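Local atomic coordinates of GDP-mannose-dependent alpha-(1-6)-phosphatidylinositol monomannoside mannosyltransferase (Corynebacterium glutamicum, PDB entry 3OKP), a protein that is a mannosyltransferase of the GT-B structural class, built from two Rossmann-like domains that each carry a parallel beta-sheet. Residues V200-S205 against A271-F276; L233-G238 against K256-L261. One frame throughout, in Å; residues are numbered along the deposited sequence.

Interactions 1 and 2 are pairs of neighbouring strands in one six-stranded parallel sheet, that of the second GT-B domain. Strand 200-204 belongs to interaction 1 and strand 231-235 to interaction 2, and the two lie side by side in the sheet, with Ile201 O 2.8 Å from Leu233 N and Cys203 N 2.9 Å from Leu233 O. Interaction 1 is interior: nearly all its touching residues are buried, and backbone bonds and apolar contacts are supplemented by the Asp274 carboxylate. Interaction 2, with strand 255-259 at one margin of the sheet, is partly buried and takes in a bridging water. Its Arg260-Leu261 end meets the guanine of guanosine-5'-diphosphate-alpha-D-mannose, while interaction 1 touches this ligand through Ser205.

Interaction 1 (V200-S205 against A271-F276); sequences VIACNS and AAADIF
Three of the four hydrogen bonds between Val200-Ser205 and Ala271-Phe276 converge on Val200. Its carbonyl O accepts two amides: Ile275 N at 3.2 Å, nearly in line with the C=O (C=O...N 161°), and Asp274 N at 2.9 Å, slightly out of the carbonyl plane. Val200 N donates in turn to Asp274 OD2 at 2.9 Å, on the anti lone pair of the carboxylate, and the same oxygen forms a salt bridge with Arg189. The fourth bond, Ala202 N to Ile275 O at 2.8 Å, continues the parallel pairing.

Among apolar groups, Ala273 CB meets Ala202 CB at 3.7 Å and Val200 CG1 at 3.9 Å. With CG of Phe276 anti to its N (chi1 177°), the ring extends along the partner strand until CE2 lies 3.4 Å from Asn204 N. The Asn204 amide is turned 65° from the ring; its ND2 is buried without a partner in the model.

Strand 275-278 returns beside strand 200-204, giving the 3-2-1-4-5-6 order of a Rossmann-like domain; Ser205, following strand 200-204, belongs to the ligand pocket. Ile201 and Ile275 share the sheet face packed by helix 331-342, while Phe276, on the other face, meets helix 294-301.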
ATOM      1  N   VAL A 200       5.199  -0.156  24.623  1.00  8.89           N
ATOM      2  CA  VAL A 200       4.515  -0.947  23.605  1.00  8.37           C
ATOM      3  C   VAL A 200       5.093  -0.690  22.214  1.00  8.34           C
ATOM      4  O   VAL A 200       5.081   0.448  21.721  1.00  8.30           O
ATOM      5  CB  VAL A 200       2.982  -0.682  23.604  1.00  8.48           C
ATOM      6  CG1 VAL A 200       2.302  -1.445  22.468  1.00  7.83           C
ATOM      7  CG2 VAL A 200       2.359  -1.065  24.946  1.00  7.86           C
ATOM      8  N   ILE A 201       5.600  -1.757  21.602  1.00  8.05           N
ATOM      9  CA  ILE A 201       6.080  -1.735  20.225  1.00  8.10           C
ATOM     10  C   ILE A 201       5.107  -2.547  19.377  1.00  8.35           C
ATOM     11  O   ILE A 201       4.858  -3.724  19.656  1.00  8.57           O
ATOM     12  CB  ILE A 201       7.499  -2.347  20.090  1.00  8.10           C
ATOM     13  CG1 ILE A 201       8.475  -1.696  21.080  1.00  8.18           C
ATOM     14  CG2 ILE A 201       8.002  -2.228  18.645  1.00  7.82           C
ATOM     15  CD1 ILE A 201       9.690  -2.566  21.432  1.00  9.63           C
ATOM     16  N   ALA A 202       4.548  -1.912  18.352  1.00  8.52           N
ATOM     17  CA  ALA A 202       3.580  -2.576  17.483  1.00  8.82           C
ATOM     18  C   ALA A 202       4.168  -2.888  16.112  1.00  9.03           C
ATOM     19  O   ALA A 202       4.844  -2.050  15.507  1.00  8.85           O
ATOM     20  CB  ALA A 202       2.320  -1.732  17.343  1.00  8.84           C
ATOM     21  N   CYS A 203       3.915  -4.106  15.640  1.00  9.44           N
ATOM     22  CA  CYS A 203       4.246  -4.491  14.273  1.00  9.81           C
ATOM     23  C   CYS A 203       3.027  -5.100  13.597  1.00 10.22           C
ATOM     24  O   CYS A 203       2.674  -6.255  13.858  1.00 10.29           O
ATOM     25  CB  CYS A 203       5.428  -5.469  14.231  1.00  9.85           C
ATOM     26  SG  CYS A 203       5.908  -5.958  12.538  1.00 10.14           S
ATOM     27  N   ASN A 204       2.372  -4.304  12.753  1.00 10.71           N
ATOM     28  CA  ASN A 204       1.274  -4.780  11.918  1.00 11.31           C
ATOM     29  C   ASN A 204       1.820  -5.111  10.544  1.00 11.35           C
ATOM     30  O   ASN A 204       2.424  -4.253   9.894  1.00 11.51           O
ATOM     31  CB  ASN A 204       0.163  -3.727  11.790  1.00 11.64           C
ATOM     32  CG  ASN A 204      -0.248  -3.134  13.123  1.00 12.67           C
ATOM     33  OD1 ASN A 204      -0.179  -3.792  14.163  1.00 14.02           O
ATOM     34  ND2 ASN A 204      -0.683  -1.877  13.099  1.00 13.73           N
ATOM     35  N   SER A 205       1.621  -6.359  10.122  1.00 11.40           N
ATOM     36  CA  SER A 205       2.090  -6.866   8.829  1.00 11.59           C
ATOM     37  C   SER A 205       1.804  -8.356   8.708  1.00 11.93           C
ATOM     38  O   SER A 205       1.715  -9.061   9.717  1.00 11.93           O
ATOM     39  CB  SER A 205       3.599  -6.640   8.646  1.00 11.35           C
ATOM     40  OG  SER A 205       3.870  -5.363   8.095  1.00 11.30           O
ATOM     41  N   ALA A 271      -2.674   2.885  17.414  1.00  8.64           N
ATOM     42  CA  ALA A 271      -2.687   4.241  17.969  1.00  8.64           C
ATOM     43  C   ALA A 271      -2.255   4.310  19.439  1.00  8.49           C
ATOM     44  O   ALA A 271      -1.805   5.359  19.909  1.00  8.65           O
ATOM     45  CB  ALA A 271      -4.066   4.868  17.785  1.00  9.00           C
ATOM     46  N   ALA A 272      -2.383   3.193  20.152  1.00  8.22           N
ATOM     47  CA  ALA A 272      -2.028   3.124  21.571  1.00  8.12           C
ATOM     48  C   ALA A 272      -0.552   2.771  21.813  1.00  7.85           C
ATOM     49  O   ALA A 272      -0.060   2.874  22.940  1.00  7.84           O
ATOM     50  CB  ALA A 272      -2.943   2.142  22.301  1.00  8.25           C
ATOM     51  N   ALA A 273       0.144   2.365  20.753  1.00  7.55           N
ATOM     52  CA  ALA A 273       1.555   1.974  20.845  1.00  7.25           C
ATOM     53  C   ALA A 273       2.490   3.171  21.014  1.00  7.16           C
ATOM     54  O   ALA A 273       2.175   4.290  20.600  1.00  7.03           O
ATOM     55  CB  ALA A 273       1.960   1.160  19.620  1.00  7.03           C
ATOM     56  N   ASP A 274       3.644   2.921  21.623  1.00  7.25           N
ATOM     57  CA  ASP A 274       4.688   3.931  21.756  1.00  7.48           C
ATOM     58  C   ASP A 274       5.526   4.033  20.478  1.00  7.24           C
ATOM     59  O   ASP A 274       5.931   5.125  20.077  1.00  7.14           O
ATOM     60  CB  ASP A 274       5.577   3.617  22.962  1.00  7.71           C
ATOM     61  CG  ASP A 274       4.823   3.705  24.282  1.00  8.71           C
ATOM     62  OD1 ASP A 274       4.379   4.816  24.642  1.00  9.43           O
ATOM     63  OD2 ASP A 274       4.673   2.662  24.958  1.00  9.28           O
ATOM     64  N   ILE A 275       5.782   2.888  19.850  1.00  6.96           N
ATOM     65  CA  ILE A 275       6.573   2.819  18.620  1.00  6.95           C
ATOM     66  C   ILE A 275       5.930   1.824  17.656  1.00  6.93           C
ATOM     67  O   ILE A 275       5.455   0.769  18.078  1.00  6.94           O
ATOM     68  CB  ILE A 275       8.042   2.360  18.900  1.00  6.91           C
ATOM     69  CG1 ILE A 275       8.724   3.261  19.939  1.00  7.03           C
ATOM     70  CG2 ILE A 275       8.867   2.314  17.604  1.00  6.46           C
ATOM     71  CD1 ILE A 275      10.030   2.689  20.487  1.00  7.44           C
ATOM     72  N   PHE A 276       5.905   2.175  16.370  1.00  7.01           N
ATOM     73  CA  PHE A 276       5.623   1.206  15.313  1.00  7.15           C
ATOM     74  C   PHE A 276       6.940   0.812  14.658  1.00  7.23           C
ATOM     75  O   PHE A 276       7.715   1.673  14.236  1.00  7.42           O
ATOM     76  CB  PHE A 276       4.652   1.755  14.259  1.00  7.27           C
ATOM     77  CG  PHE A 276       4.400   0.797  13.113  1.00  7.98           C
ATOM     78  CD1 PHE A 276       5.217   0.808  11.979  1.00  8.07           C
ATOM     79  CD2 PHE A 276       3.361  -0.128  13.179  1.00  7.77           C
ATOM     80  CE1 PHE A 276       4.999  -0.088  10.930  1.00  8.22           C
ATOM     81  CE2 PHE A 276       3.130  -1.021  12.134  1.00  8.47           C
ATOM     82  CZ  PHE A 276       3.954  -1.004  11.009  1.00  8.00           C
TER

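Interaction 2 (L233-G238 against K256-L261); sequences LIVGSG and KFLGRL. With GDD (guanosine-5'-diphosphate-alpha-D-mannose), chain B.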
ATOM      1  N   LEU A 233       4.096  -6.339  20.155  1.00  8.51           N
ATOM      2  CA  LEU A 233       2.829  -6.853  19.657  1.00  8.70           C
ATOM      3  C   LEU A 233       2.952  -7.197  18.184  1.00  8.84           C
ATOM      4  O   LEU A 233       3.164  -6.321  17.343  1.00  8.63           O
ATOM      5  CB  LEU A 233       1.698  -5.844  19.881  1.00  8.82           C
ATOM      6  CG  LEU A 233       1.478  -5.302  21.299  1.00  9.32           C
ATOM      7  CD1 LEU A 233       0.362  -4.279  21.288  1.00  9.90           C
ATOM      8  CD2 LEU A 233       1.170  -6.421  22.295  1.00  9.99           C
ATOM      9  N   ILE A 234       2.828  -8.483  17.887  1.00  9.08           N
ATOM     10  CA  ILE A 234       2.869  -8.958  16.516  1.00  9.32           C
ATOM     11  C   ILE A 234       1.436  -9.154  16.023  1.00  9.63           C
ATOM     12  O   ILE A 234       0.740 -10.094  16.427  1.00  9.67           O
ATOM     13  CB  ILE A 234       3.753 -10.224  16.378  1.00  9.69           C
ATOM     14  CG1 ILE A 234       5.214  -9.867  16.691  1.00  9.63           C
ATOM     15  CG2 ILE A 234       3.635 -10.815  14.980  1.00  9.67           C
ATOM     16  CD1 ILE A 234       6.105 -11.052  16.986  1.00 12.39           C
ATOM     17  N   VAL A 235       0.999  -8.225  15.177  1.00  9.70           N
ATOM     18  CA  VAL A 235      -0.369  -8.212  14.658  1.00 10.25           C
ATOM     19  C   VAL A 235      -0.370  -8.667  13.204  1.00 10.67           C
ATOM     20  O   VAL A 235       0.310  -8.078  12.358  1.00 10.47           O
ATOM     21  CB  VAL A 235      -1.020  -6.806  14.786  1.00 10.25           C
ATOM     22  CG1 VAL A 235      -2.433  -6.797  14.205  1.00 10.59           C
ATOM     23  CG2 VAL A 235      -1.046  -6.354  16.242  1.00 10.17           C
ATOM     24  N   GLY A 236      -1.127  -9.725  12.928  1.00 11.24           N
ATOM     25  CA  GLY A 236      -1.247 -10.261  11.575  1.00 11.78           C
ATOM     26  C   GLY A 236      -1.168 -11.774  11.521  1.00 12.38           C
ATOM     27  O   GLY A 236      -0.998 -12.436  12.550  1.00 12.24           O
ATOM     28  N   SER A 237      -1.291 -12.315  10.311  1.00 12.89           N
ATOM     29  CA  SER A 237      -1.233 -13.757  10.087  1.00 13.58           C
ATOM     30  C   SER A 237      -0.337 -14.098   8.895  1.00 13.73           C
ATOM     31  O   SER A 237      -0.063 -13.245   8.046  1.00 13.32           O
ATOM     32  CB  SER A 237      -2.645 -14.324   9.887  1.00 14.13           C
ATOM     33  OG  SER A 237      -3.288 -13.711   8.782  1.00 14.62           O
ATOM     34  N   GLY A 238       0.124 -15.345   8.844  1.00 14.23           N
ATOM     35  CA  GLY A 238       0.958 -15.817   7.742  1.00 14.86           C
ATOM     36  C   GLY A 238       1.692 -17.105   8.058  1.00 15.41           C
ATOM     37  O   GLY A 238       1.737 -17.539   9.211  1.00 15.30           O
ATOM     38  N   LYS A 256       3.752 -10.747  22.133  1.00 11.78           N
ATOM     39  CA  LYS A 256       2.364 -11.175  21.988  1.00 12.25           C
ATOM     40  C   LYS A 256       1.979 -11.381  20.524  1.00 12.38           C
ATOM     41  O   LYS A 256       2.078 -10.460  19.707  1.00 12.10           O
ATOM     42  CB  LYS A 256       1.416 -10.160  22.643  1.00 12.38           C
ATOM     43  CG  LYS A 256       1.749  -9.802  24.099  1.00 13.03           C
ATOM     44  CD  LYS A 256       1.361 -10.918  25.063  1.00 15.14           C
ATOM     45  CE  LYS A 256       1.608 -10.521  26.516  1.00 15.59           C
ATOM     46  NZ  LYS A 256       3.046 -10.597  26.888  1.00 15.65           N
ATOM     47  N   PHE A 257       1.547 -12.601  20.204  1.00 12.53           N
ATOM     48  CA  PHE A 257       1.000 -12.917  18.889  1.00 12.61           C
ATOM     49  C   PHE A 257      -0.513 -12.762  18.936  1.00 12.95           C
ATOM     50  O   PHE A 257      -1.229 -13.651  19.407  1.00 13.26           O
ATOM     51  CB  PHE A 257       1.392 -14.334  18.460  1.00 12.82           C
ATOM     52  CG  PHE A 257       2.860 -14.499  18.185  1.00 12.66           C
ATOM     53  CD1 PHE A 257       3.376 -14.253  16.918  1.00 12.83           C
ATOM     54  CD2 PHE A 257       3.729 -14.895  19.198  1.00 12.69           C
ATOM     55  CE1 PHE A 257       4.738 -14.404  16.662  1.00 12.92           C
ATOM     56  CE2 PHE A 257       5.088 -15.043  18.954  1.00 12.60           C
ATOM     57  CZ  PHE A 257       5.594 -14.799  17.683  1.00 12.60           C
ATOM     58  N   LEU A 258      -0.992 -11.624  18.448  1.00 12.91           N
ATOM     59  CA  LEU A 258      -2.402 -11.267  18.570  1.00 13.47           C
ATOM     60  C   LEU A 258      -3.259 -11.798  17.422  1.00 14.08           C
ATOM     61  O   LEU A 258      -4.488 -11.695  17.460  1.00 14.30           O
ATOM     62  CB  LEU A 258      -2.560  -9.743  18.706  1.00 13.11           C
ATOM     63  CG  LEU A 258      -1.867  -9.031  19.879  1.00 12.94           C
ATOM     64  CD1 LEU A 258      -2.177  -7.538  19.858  1.00 12.46           C
ATOM     65  CD2 LEU A 258      -2.251  -9.636  21.232  1.00 13.27           C
ATOM     66  N   GLY A 259      -2.608 -12.361  16.406  1.00 14.49           N
ATOM     67  CA  GLY A 259      -3.299 -12.856  15.218  1.00 15.40           C
ATOM     68  C   GLY A 259      -3.784 -11.719  14.340  1.00 15.85           C
ATOM     69  O   GLY A 259      -3.373 -10.567  14.517  1.00 15.42           O
ATOM     70  N   ARG A 260      -4.655 -12.037  13.388  1.00 16.70           N
ATOM     71  CA  ARG A 260      -5.217 -11.013  12.520  1.00 17.50           C
ATOM     72  C   ARG A 260      -6.389 -10.341  13.228  1.00 17.68           C
ATOM     73  O   ARG A 260      -7.449 -10.946  13.408  1.00 18.24           O
ATOM     74  CB  ARG A 260      -5.643 -11.595  11.169  1.00 18.13           C
ATOM     75  CG  ARG A 260      -5.642 -10.562  10.062  1.00 19.34           C
ATOM     76  CD  ARG A 260      -6.253 -11.064   8.769  1.00 22.04           C
ATOM     77  NE  ARG A 260      -6.296  -9.994   7.773  1.00 23.48           N
ATOM     78  CZ  ARG A 260      -7.311  -9.147   7.616  1.00 24.51           C
ATOM     79  NH1 ARG A 260      -8.392  -9.235   8.383  1.00 25.58           N
ATOM     80  NH2 ARG A 260      -7.247  -8.208   6.683  1.00 24.99           N
ATOM     81  N   LEU A 261      -6.180  -9.096  13.650  1.00 17.39           N
ATOM     82  CA  LEU A 261      -7.198  -8.346  14.379  1.00 17.60           C
ATOM     83  C   LEU A 261      -8.250  -7.779  13.437  1.00 18.05           C
ATOM     84  O   LEU A 261      -7.989  -7.586  12.248  1.00 18.22           O
ATOM     85  CB  LEU A 261      -6.560  -7.203  15.182  1.00 17.22           C
ATOM     86  CG  LEU A 261      -5.595  -7.501  16.337  1.00 16.67           C
ATOM     87  CD1 LEU A 261      -5.071  -6.193  16.921  1.00 16.02           C
ATOM     88  CD2 LEU A 261      -6.244  -8.350  17.427  1.00 16.73           C
TER
HETATM   89  N2  GDD B 601      -7.464  -5.739   9.468  0.50 13.20           N
HETATM   90  C2  GDD B 601      -6.147  -6.056   9.516  0.50 13.14           C
HETATM   91  N1  GDD B 601      -5.692  -6.902  10.471  0.50 13.31           N
HETATM   92  N3  GDD B 601      -5.295  -5.521   8.610  0.50 13.12           N
HETATM   93  C4  GDD B 601      -3.971  -5.827   8.646  0.50 13.25           C
HETATM   94  C5  GDD B 601      -3.489  -6.693   9.615  0.50 13.22           C
HETATM   95  C6  GDD B 601      -4.379  -7.232  10.539  0.50 13.31           C
HETATM   96  O6  GDD B 601      -3.976  -8.015  11.423  0.50 13.24           O
HETATM   97  N7  GDD B 601      -2.161  -6.820   9.418  0.50 13.32           N
HETATM   98  C8  GDD B 601      -1.830  -6.054   8.354  0.50 13.38           C
HETATM   99  N9  GDD B 601      -2.936  -5.453   7.887  0.50 13.33           N
HETATM  100  C1' GDD B 601      -3.034  -4.519   6.736  0.50 13.14           C
HETATM  101  C2' GDD B 601      -2.385  -3.185   7.071  0.50 12.76           C
HETATM  102  O2' GDD B 601      -3.284  -2.318   7.767  0.50 12.88           O
HETATM  103  C3' GDD B 601      -1.995  -2.650   5.708  0.50 12.71           C
HETATM  104  O3' GDD B 601      -3.048  -1.841   5.171  0.50 12.17           O
HETATM  105  C4' GDD B 601      -1.800  -3.889   4.840  0.50 12.90           C
HETATM  106  O4' GDD B 601      -2.356  -4.992   5.568  0.50 12.93           O
HETATM  107  C5' GDD B 601      -0.324  -4.154   4.550  0.50 13.17           C
HETATM  108  O5' GDD B 601       0.067  -3.566   3.306  0.50 13.30           O
HETATM  109  PA  GDD B 601       1.444  -3.212   3.015  0.50 13.27           P
HETATM  110  O1A GDD B 601       1.476  -2.522   1.972  0.50 13.01           O
HETATM  111  O2A GDD B 601       1.928  -2.534   3.955  0.50 12.88           O
HETATM  112  O3A GDD B 601       2.263  -4.397   2.836  0.50 13.56           O
HETATM  113  PB  GDD B 601       1.956  -5.490   1.928  0.50 13.50           P
HETATM  114  O2B GDD B 601       1.429  -5.070   0.875  0.50 13.24           O
HETATM  115  O3B GDD B 601       3.015  -6.090   1.644  0.50 13.27           O
HETATM  116  O1B GDD B 601       1.070  -6.427   2.573  0.50 14.16           O
HETATM  117  O   HOH W   1       0.110 -12.430  15.149  1.00 12.02           O
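The Phe257 ring is met obliquely by Ile234, whose CD1 comes within 3.6 Å of the ring atom CE1 of Phe257; the two side chains project together from the same face of the sheet. The second flat group, the Arg260 guanidinium, takes the guanine of guanosine-5'-diphosphate-alpha-D-mannose on one face, with C2 of the base 3.7 Å above its plane and displaced from the middle of the group. CG anti to the backbone N (chi1 -154°) and an extended chain carry the guanidinium out to the base, and a turn at the last torsion, chi4, presents its face. The same course lays Arg260 CG 3.3 Å from O6 of the base.

The edge of the base carrying O6, N1 and N2 meets the backbone of Leu261. N1 donates to Leu261 O at 3.0 Å in a fairly straight bond (N-H...O 162°), whereas N2 to the same oxygen and Leu261 N to O6 are weak. Val235 CG1 also approaches O6 and packs at 3.8 Å on Leu261 CD1, the two side chains crossing at about a right angle.

Parallel strand pairing rests on Ile234 N to Lys256 O (2.8 Å) and Leu258 N to Ile234 O (3.1 Å). Beyond these the pattern changes: Gly236 N reaches Gly259 O at 2.9 Å from 63° out of the carbonyl plane, and both glycines have positive phi. A water bridges the strands where the regular pairing lapses, donating to Ile234 O and Gly236 O and accepting from Gly259 N.

Helix 241-247 connects the two strands, which pair directly, in a beta-alpha-beta crossover, and Phe257 packs on it through Leu244 and Arg245. Leu233, Val235 and Leu261 pack instead on helix 263-272, while strand 231-235 is joined to strand 200-204 by backbone bonds along its other edge.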